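Local structure of cyclic nucleotide-binding domain (3GYD) at residues B[73-78]-B[126-131]; B[90-95]-B[130-135]. The protein binds cyclic AMP through a cyclic nucleotide-binding domain and may be linked to voltage-gated potassium channel activity. One frame throughout, in Å; residues are numbered along the deposited sequence.

Interaction 1: B[73-78]-B[126-131]. With CMP (adenosine-3',5'-cyclic-monophosphate), chain D.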
ATOM      1  N   LEU B  73       1.034  11.825 -18.359  1.00 24.24           N
ATOM      2  CA  LEU B  73       0.092  10.772 -18.034  1.00 23.19           C
ATOM      3  C   LEU B  73      -0.716  11.123 -16.796  1.00 22.50           C
ATOM      4  O   LEU B  73      -1.943  10.947 -16.766  1.00 23.48           O
ATOM      5  CB  LEU B  73       0.832   9.448 -17.847  1.00 22.86           C
ATOM      6  CG  LEU B  73       1.667   8.977 -19.036  1.00 22.96           C
ATOM      7  CD1 LEU B  73       2.436   7.686 -18.717  1.00 23.79           C
ATOM      8  CD2 LEU B  73       0.806   8.828 -20.308  1.00 22.37           C
ATOM      9  N   LEU B  74      -0.031  11.636 -15.773  1.00 19.88           N
ATOM     10  CA  LEU B  74      -0.666  12.052 -14.523  1.00 19.86           C
ATOM     11  C   LEU B  74      -0.084  13.385 -14.098  1.00 20.09           C
ATOM     12  O   LEU B  74       1.096  13.637 -14.316  1.00 21.53           O
ATOM     13  CB  LEU B  74      -0.442  11.023 -13.423  1.00 19.20           C
ATOM     14  CG  LEU B  74      -0.942   9.600 -13.660  1.00 18.90           C
ATOM     15  CD1 LEU B  74      -0.402   8.650 -12.554  1.00 17.14           C
ATOM     16  CD2 LEU B  74      -2.497   9.563 -13.774  1.00 19.75           C
ATOM     17  N   THR B  75      -0.918  14.227 -13.497  1.00 20.07           N
ATOM     18  CA  THR B  75      -0.534  15.545 -13.025  1.00 20.74           C
ATOM     19  C   THR B  75      -0.818  15.717 -11.526  1.00 20.79           C
ATOM     20  O   THR B  75      -1.933  15.567 -11.065  1.00 20.08           O
ATOM     21  CB  THR B  75      -1.314  16.622 -13.806  1.00 21.34           C
ATOM     22  OG1 THR B  75      -1.041  16.469 -15.193  1.00 20.35           O
ATOM     23  CG2 THR B  75      -0.964  18.052 -13.345  1.00 20.59           C
ATOM     24  N   GLU B  76       0.225  16.058 -10.789  1.00 20.57           N
ATOM     25  CA  GLU B  76       0.143  16.336  -9.372  1.00 21.25           C
ATOM     26  C   GLU B  76      -1.040  17.265  -9.056  1.00 21.58           C
ATOM     27  O   GLU B  76      -1.268  18.265  -9.734  1.00 21.68           O
ATOM     28  CB  GLU B  76       1.461  16.938  -8.898  1.00 21.99           C
ATOM     29  CG  GLU B  76       1.567  17.054  -7.406  1.00 22.86           C
ATOM     30  CD  GLU B  76       2.873  17.648  -6.887  1.00 23.62           C
ATOM     31  OE1 GLU B  76       3.825  17.892  -7.650  1.00 22.35           O
ATOM     32  OE2 GLU B  76       2.951  17.822  -5.650  1.00 25.82           O
ATOM     33  N   GLY B  77      -1.824  16.902  -8.053  1.00 22.16           N
ATOM     34  CA  GLY B  77      -2.951  17.729  -7.604  1.00 23.09           C
ATOM     35  C   GLY B  77      -4.235  17.496  -8.377  1.00 23.60           C
ATOM     36  O   GLY B  77      -5.274  18.008  -7.969  1.00 23.33           O
ATOM     37  N   ASP B  78      -4.191  16.738  -9.484  1.00 23.82           N
ATOM     38  CA  ASP B  78      -5.415  16.431 -10.237  1.00 24.66           C
ATOM     39  C   ASP B  78      -6.213  15.399  -9.468  1.00 24.56           C
ATOM     40  O   ASP B  78      -5.626  14.553  -8.761  1.00 21.93           O
ATOM     41  CB  ASP B  78      -5.132  15.823 -11.631  1.00 26.33           C
ATOM     42  CG  ASP B  78      -4.838  16.866 -12.728  1.00 28.48           C
ATOM     43  OD1 ASP B  78      -4.712  18.069 -12.438  1.00 29.66           O
ATOM     44  OD2 ASP B  78      -4.721  16.435 -13.910  1.00 31.41           O
ATOM     45  N   SER B 126      -0.437  12.451  -6.147  1.00 19.17           N
ATOM     46  CA  SER B 126       0.689  12.792  -5.284  1.00 21.14           C
ATOM     47  C   SER B 126       1.894  13.340  -6.058  1.00 21.19           C
ATOM     48  O   SER B 126       2.768  13.999  -5.481  1.00 21.45           O
ATOM     49  CB  SER B 126       1.110  11.562  -4.487  1.00 19.67           C
ATOM     50  OG  SER B 126       1.727  10.590  -5.335  1.00 18.64           O
ATOM     51  N   ALA B 127       1.945  13.057  -7.348  1.00 21.19           N
ATOM     52  CA  ALA B 127       3.066  13.439  -8.209  1.00 20.75           C
ATOM     53  C   ALA B 127       2.588  13.480  -9.672  1.00 20.88           C
ATOM     54  O   ALA B 127       1.525  12.958  -9.987  1.00 20.84           O
ATOM     55  CB  ALA B 127       4.200  12.413  -8.054  1.00 18.68           C
ATOM     56  N   SER B 128       3.366  14.122 -10.548  1.00 20.12           N
ATOM     57  CA  SER B 128       3.127  14.088 -12.008  1.00 20.65           C
ATOM     58  C   SER B 128       3.941  12.921 -12.572  1.00 20.19           C
ATOM     59  O   SER B 128       5.005  12.586 -12.024  1.00 20.90           O
ATOM     60  CB  SER B 128       3.556  15.405 -12.668  1.00 20.19           C
ATOM     61  OG  SER B 128       2.746  16.484 -12.202  1.00 19.78           O
ATOM     62  N   CYS B 129       3.421  12.283 -13.617  1.00 20.43           N
ATOM     63  CA  CYS B 129       4.110  11.198 -14.324  1.00 20.87           C
ATOM     64  C   CYS B 129       4.134  11.578 -15.798  1.00 20.71           C
ATOM     65  O   CYS B 129       3.069  11.820 -16.392  1.00 22.40           O
ATOM     66  CB  CYS B 129       3.366   9.868 -14.138  1.00 21.89           C
ATOM     67  SG  CYS B 129       3.333   9.337 -12.391  1.00 21.25           S
ATOM     68  N   VAL B 130       5.339  11.678 -16.363  1.00 20.34           N
ATOM     69  CA  VAL B 130       5.513  12.123 -17.751  1.00 19.07           C
ATOM     70  C   VAL B 130       6.177  11.002 -18.550  1.00 20.18           C
ATOM     71  O   VAL B 130       7.217  10.484 -18.140  1.00 20.92           O
ATOM     72  CB  VAL B 130       6.384  13.379 -17.824  1.00 20.85           C
ATOM     73  CG1 VAL B 130       6.589  13.789 -19.278  1.00 18.56           C
ATOM     74  CG2 VAL B 130       5.766  14.533 -16.970  1.00 19.06           C
ATOM     75  N   ALA B 131       5.577  10.633 -19.683  1.00 20.93           N
ATOM     76  CA  ALA B 131       6.179   9.661 -20.598  1.00 20.41           C
ATOM     77  C   ALA B 131       7.419  10.279 -21.210  1.00 20.72           C
ATOM     78  O   ALA B 131       7.324  11.293 -21.931  1.00 21.84           O
ATOM     79  CB  ALA B 131       5.156   9.229 -21.730  1.00 18.91           C
TER
HETATM   80  P   CMP D 300      -0.926   8.690  -7.611  1.00 17.42           P
HETATM   81  O1P CMP D 300      -2.348   8.335  -7.884  1.00 16.64           O
HETATM   82  O2P CMP D 300      -0.642   9.576  -6.396  1.00 18.04           O
HETATM   83  O5' CMP D 300      -0.394   9.587  -8.893  1.00 18.33           O
HETATM   84  C5' CMP D 300       0.999   9.863  -9.040  1.00 17.14           C
HETATM   85  C4' CMP D 300       1.736   8.535  -8.955  1.00 16.38           C
HETATM   86  O4' CMP D 300       3.132   8.622  -8.853  1.00 17.47           O
HETATM   87  C3' CMP D 300       1.436   7.731  -7.686  1.00 17.23           C
HETATM   88  O3' CMP D 300       0.053   7.422  -7.704  1.00 17.95           O
HETATM   89  C2' CMP D 300       2.421   6.588  -7.840  1.00 17.63           C
HETATM   90  O2' CMP D 300       1.904   5.582  -8.732  1.00 17.03           O
HETATM   91  C1' CMP D 300       3.601   7.311  -8.518  1.00 19.75           C
HETATM   92  N9  CMP D 300       4.676   7.439  -7.539  1.00 20.06           N
HETATM   93  C8  CMP D 300       4.658   8.277  -6.497  1.00 20.70           C
HETATM   94  N7  CMP D 300       5.769   8.124  -5.758  1.00 21.66           N
HETATM   95  C5  CMP D 300       6.523   7.186  -6.345  1.00 21.24           C
HETATM   96  C6  CMP D 300       7.805   6.528  -6.107  1.00 22.39           C
HETATM   97  N6  CMP D 300       8.578   6.883  -5.051  1.00 22.42           N
HETATM   98  N1  CMP D 300       8.191   5.585  -6.969  1.00 21.51           N
HETATM   99  C2  CMP D 300       7.460   5.197  -8.052  1.00 21.40           C
HETATM  100  N3  CMP D 300       6.271   5.753  -8.319  1.00 20.40           N
HETATM  101  C4  CMP D 300       5.785   6.729  -7.538  1.00 20.47           C
HETATM  102  O   HOH W   1       4.417  17.906 -10.322  1.00 43.55           O

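Interaction 2: B[90-95]-B[130-135]. With CMP (adenosine-3',5'-cyclic-monophosphate), chain D.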
ATOM      1  N   GLU B  90       8.792   4.422 -20.703  1.00 21.33           N
ATOM      2  CA  GLU B  90       9.515   4.987 -19.589  1.00 23.06           C
ATOM      3  C   GLU B  90       8.773   6.203 -19.063  1.00 22.00           C
ATOM      4  O   GLU B  90       8.309   7.052 -19.842  1.00 20.33           O
ATOM      5  CB  GLU B  90      10.907   5.417 -20.027  1.00 26.68           C
ATOM      6  CG  GLU B  90      11.697   5.924 -18.837  1.00 30.58           C
ATOM      7  CD  GLU B  90      13.192   5.809 -18.997  1.00 33.91           C
ATOM      8  OE1 GLU B  90      13.674   5.375 -20.077  1.00 35.54           O
ATOM      9  OE2 GLU B  90      13.871   6.157 -18.002  1.00 37.09           O
ATOM     10  N   VAL B  91       8.720   6.317 -17.738  1.00 21.05           N
ATOM     11  CA  VAL B  91       7.987   7.394 -17.106  1.00 19.98           C
ATOM     12  C   VAL B  91       8.851   8.020 -16.003  1.00 19.60           C
ATOM     13  O   VAL B  91       9.469   7.309 -15.183  1.00 19.51           O
ATOM     14  CB  VAL B  91       6.680   6.901 -16.521  1.00 20.89           C
ATOM     15  CG1 VAL B  91       5.997   8.017 -15.742  1.00 20.44           C
ATOM     16  CG2 VAL B  91       5.745   6.286 -17.653  1.00 22.19           C
ATOM     17  N   ASN B  92       8.898   9.345 -16.008  1.00 19.47           N
ATOM     18  CA  ASN B  92       9.534  10.131 -14.924  1.00 20.82           C
ATOM     19  C   ASN B  92       8.452  10.537 -13.913  1.00 19.89           C
ATOM     20  O   ASN B  92       7.420  11.091 -14.305  1.00 20.95           O
ATOM     21  CB  ASN B  92      10.221  11.365 -15.510  1.00 20.28           C
ATOM     22  CG  ASN B  92      11.487  11.013 -16.297  1.00 20.69           C
ATOM     23  OD1 ASN B  92      12.215  10.098 -15.914  1.00 20.76           O
ATOM     24  ND2 ASN B  92      11.782  11.779 -17.345  1.00 20.37           N
ATOM     25  N   VAL B  93       8.663  10.210 -12.643  1.00 21.66           N
ATOM     26  CA  VAL B  93       7.768  10.626 -11.563  1.00 20.69           C
ATOM     27  C   VAL B  93       8.389  11.858 -10.903  1.00 21.08           C
ATOM     28  O   VAL B  93       9.479  11.792 -10.362  1.00 21.05           O
ATOM     29  CB  VAL B  93       7.545   9.527 -10.522  1.00 20.77           C
ATOM     30  CG1 VAL B  93       6.589  10.018  -9.423  1.00 20.34           C
ATOM     31  CG2 VAL B  93       6.982   8.255 -11.192  1.00 19.32           C
ATOM     32  N   ILE B  94       7.663  12.964 -10.925  1.00 22.11           N
ATOM     33  CA  ILE B  94       8.176  14.232 -10.441  1.00 23.57           C
ATOM     34  C   ILE B  94       7.185  14.904  -9.499  1.00 23.33           C
ATOM     35  O   ILE B  94       5.973  14.671  -9.567  1.00 21.51           O
ATOM     36  CB  ILE B  94       8.534  15.177 -11.624  1.00 24.63           C
ATOM     37  CG1 ILE B  94       7.289  15.640 -12.379  1.00 24.46           C
ATOM     38  CG2 ILE B  94       9.412  14.452 -12.606  1.00 25.25           C
ATOM     39  CD1 ILE B  94       7.581  16.647 -13.478  1.00 25.63           C
ATOM     40  N   LYS B  95       7.722  15.737  -8.611  1.00 23.65           N
ATOM     41  CA  LYS B  95       6.934  16.371  -7.592  1.00 25.75           C
ATOM     42  C   LYS B  95       7.461  17.765  -7.376  1.00 26.23           C
ATOM     43  O   LYS B  95       8.659  17.990  -7.441  1.00 24.84           O
ATOM     44  CB  LYS B  95       7.024  15.559  -6.291  1.00 27.29           C
ATOM     45  CG  LYS B  95       5.956  15.923  -5.259  1.00 27.95           C
ATOM     46  CD  LYS B  95       5.758  14.856  -4.213  1.00 28.35           C
ATOM     47  CE  LYS B  95       4.851  15.356  -3.116  1.00 28.62           C
ATOM     48  NZ  LYS B  95       3.481  15.711  -3.597  1.00 28.83           N
ATOM     49  N   VAL B 130       5.339  11.678 -16.363  1.00 20.34           N
ATOM     50  CA  VAL B 130       5.513  12.123 -17.751  1.00 19.07           C
ATOM     51  C   VAL B 130       6.177  11.002 -18.550  1.00 20.18           C
ATOM     52  O   VAL B 130       7.217  10.484 -18.140  1.00 20.92           O
ATOM     53  CB  VAL B 130       6.384  13.379 -17.824  1.00 20.85           C
ATOM     54  CG1 VAL B 130       6.589  13.789 -19.278  1.00 18.56           C
ATOM     55  CG2 VAL B 130       5.766  14.533 -16.970  1.00 19.06           C
ATOM     56  N   ALA B 131       5.577  10.633 -19.683  1.00 20.93           N
ATOM     57  CA  ALA B 131       6.179   9.661 -20.598  1.00 20.41           C
ATOM     58  C   ALA B 131       7.419  10.279 -21.210  1.00 20.72           C
ATOM     59  O   ALA B 131       7.324  11.293 -21.931  1.00 21.84           O
ATOM     60  CB  ALA B 131       5.156   9.229 -21.730  1.00 18.91           C
ATOM     61  N   SER B 132       8.581   9.715 -20.890  1.00 21.25           N
ATOM     62  CA  SER B 132       9.840  10.192 -21.438  1.00 23.71           C
ATOM     63  C   SER B 132      10.178   9.501 -22.772  1.00 23.41           C
ATOM     64  O   SER B 132      11.015   9.996 -23.514  1.00 24.08           O
ATOM     65  CB  SER B 132      10.985   9.994 -20.441  1.00 25.49           C
ATOM     66  OG  SER B 132      11.272   8.622 -20.231  1.00 26.95           O
ATOM     67  N   LEU B 133       9.546   8.349 -23.022  1.00 22.53           N
ATOM     68  CA  LEU B 133       9.625   7.612 -24.283  1.00 23.18           C
ATOM     69  C   LEU B 133       8.174   7.322 -24.644  1.00 23.37           C
ATOM     70  O   LEU B 133       7.313   7.379 -23.762  1.00 23.26           O
ATOM     71  CB  LEU B 133      10.350   6.268 -24.109  1.00 22.74           C
ATOM     72  CG  LEU B 133      11.837   6.315 -23.792  1.00 23.75           C
ATOM     73  CD1 LEU B 133      12.338   4.974 -23.299  1.00 23.37           C
ATOM     74  CD2 LEU B 133      12.638   6.774 -24.996  1.00 22.16           C
ATOM     75  N   PRO B 134       7.906   6.986 -25.912  1.00 22.61           N
ATOM     76  CA  PRO B 134       6.575   6.540 -26.228  1.00 21.58           C
ATOM     77  C   PRO B 134       6.232   5.384 -25.312  1.00 21.66           C
ATOM     78  O   PRO B 134       7.062   4.491 -25.076  1.00 22.19           O
ATOM     79  CB  PRO B 134       6.681   6.107 -27.695  1.00 22.28           C
ATOM     80  CG  PRO B 134       7.823   6.946 -28.222  1.00 22.52           C
ATOM     81  CD  PRO B 134       8.781   6.988 -27.097  1.00 23.24           C
ATOM     82  N   THR B 135       5.032   5.443 -24.759  1.00 19.81           N
ATOM     83  CA  THR B 135       4.621   4.546 -23.662  1.00 20.15           C
ATOM     84  C   THR B 135       3.199   3.995 -23.895  1.00 20.07           C
ATOM     85  O   THR B 135       2.236   4.734 -24.036  1.00 19.99           O
ATOM     86  CB  THR B 135       4.706   5.272 -22.273  1.00 20.04           C
ATOM     87  OG1 THR B 135       6.067   5.643 -22.002  1.00 20.76           O
ATOM     88  CG2 THR B 135       4.224   4.370 -21.094  1.00 18.68           C
TER
HETATM   89  P   CMP D 300      -0.926   8.690  -7.611  1.00 17.42           P
HETATM   90  O1P CMP D 300      -2.348   8.335  -7.884  1.00 16.64           O
HETATM   91  O2P CMP D 300      -0.642   9.576  -6.396  1.00 18.04           O
HETATM   92  O5' CMP D 300      -0.394   9.587  -8.893  1.00 18.33           O
HETATM   93  C5' CMP D 300       0.999   9.863  -9.040  1.00 17.14           C
HETATM   94  C4' CMP D 300       1.736   8.535  -8.955  1.00 16.38           C
HETATM   95  O4' CMP D 300       3.132   8.622  -8.853  1.00 17.47           O
HETATM   96  C3' CMP D 300       1.436   7.731  -7.686  1.00 17.23           C
HETATM   97  O3' CMP D 300       0.053   7.422  -7.704  1.00 17.95           O
HETATM   98  C2' CMP D 300       2.421   6.588  -7.840  1.00 17.63           C
HETATM   99  O2' CMP D 300       1.904   5.582  -8.732  1.00 17.03           O
HETATM  100  C1' CMP D 300       3.601   7.311  -8.518  1.00 19.75           C
HETATM  101  N9  CMP D 300       4.676   7.439  -7.539  1.00 20.06           N
HETATM  102  C8  CMP D 300       4.658   8.277  -6.497  1.00 20.70           C
HETATM  103  N7  CMP D 300       5.769   8.124  -5.758  1.00 21.66           N
HETATM  104  C5  CMP D 300       6.523   7.186  -6.345  1.00 21.24           C
HETATM  105  C6  CMP D 300       7.805   6.528  -6.107  1.00 22.39           C
HETATM  106  N6  CMP D 300       8.578   6.883  -5.051  1.00 22.42           N
HETATM  107  N1  CMP D 300       8.191   5.585  -6.969  1.00 21.51           N
HETATM  108  C2  CMP D 300       7.460   5.197  -8.052  1.00 21.40           C
HETATM  109  N3  CMP D 300       6.271   5.753  -8.319  1.00 20.40           N
HETATM  110  C4  CMP D 300       5.785   6.729  -7.538  1.00 20.47           C

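Interaction 1: B[73-78]-B[126-131]
Leu74 and Cys129 form the one antiparallel bridge between 73-78 and 126-131, with CA atoms 4.9 Å apart. Backbone bonds come first: Cys129 N gives a bond to Leu74 O, while Leu74 N donates to Cys129 O at an N-H...O angle of 170°. Leu73 N adds a weak, bent bond to the same oxygen, so Leu73 and Leu74 both face Cys129 in a classic beta bulge.

Where the pairing ends, a side chain replaces the backbone acceptor. Ser128 OG, held anti to its own carbonyl carbon (chi1 -65°), is thereby brought to face Glu76 N across the gap and accepts from it at 2.9 Å, nearly straight at 172°. A water links Ser128 OG to Glu76 OE1, which also accepts from Asp96 N; Glu76 OE2 forms a salt bridge with Lys95.

One apolar contact faces the nucleotide. Leu74 CD1 meets Cys129 SG at 3.8 Å, and that Cys129 SG lies 3.6 Å from O4' of the cyclic AMP ribose. At the other end of the segment, Ser126 N and OG both donate to phosphate O2P, OG at 2.8 Å. The chemistry thus implies a pocket wall with Leu74 and Cys129 beside the ribose and paired donors of Ser126 at the phosphate.

Interaction 2: B[90-95]-B[130-135]
Strand 90-97 and the end of strand 128-131 meet here as antiparallel neighbours inside a four-stranded sheet, and the residues that follow, 132-135, bend round Glu90. Two reciprocal backbone bonds define the register: Asn92 N to Val130 O at 2.9 Å and Val130 N to Asn92 O at 3.0 Å, both with N-H...O angles of 163°. The adjoining Val91-Ala131 pair is non-hydrogen-bonded, its CA atoms 4.5 Å apart.

Past this pair, Glu90 O accepts from Ser132 N at 2.9 Å, with a weak second bond from Ser132 OG. Ser132 OG sits between its own backbone N and carbonyl carbon (chi1 67°), which turns it toward Glu90, and lies 3.1 Å from Glu90 CG. Leu133 CD1 packs 3.6 Å from Glu90 CB, the two side chains crossing at a slant. Thr135 OG1 finishes the turn: it donates to Leu133 O from above the carbonyl plane and accepts from Glu90 N at 3.3 Å, tying the bend to the beginning of strand 90-97.

On the face carrying Val91 and Ala131, Val93 reaches the ligand, its CG1 3.7 Å from N9 of cyclic AMP. Such antiparallel pairing, with a valine packed against the base and ribose of the nucleotide, is characteristic of the beta-roll of cyclic nucleotide-binding domains.

Interactions 1 and 2 lie on the two edges of strand 128-131, their centres about 9 Å apart. In the sheet this strand stands between 71-74 and 90-97, with 103-109 beyond. Along the chain the two first segments come in order, 73-78 then 90-95, and both pair with the later stretch 126-135, sharing Val130 and Ala131. Ser128 N to Ile94 O, 2.8 Å, continues the pairing of interaction 2 alongside interaction 1, and Cys129 CB packs on Val91 CG1 at 3.6 Å. Both contacts touch the same cyclic AMP, so the sheet, with the loop leading into strand 128-131, brings Val93 and the phosphate-binding Ser126 to one nucleotide.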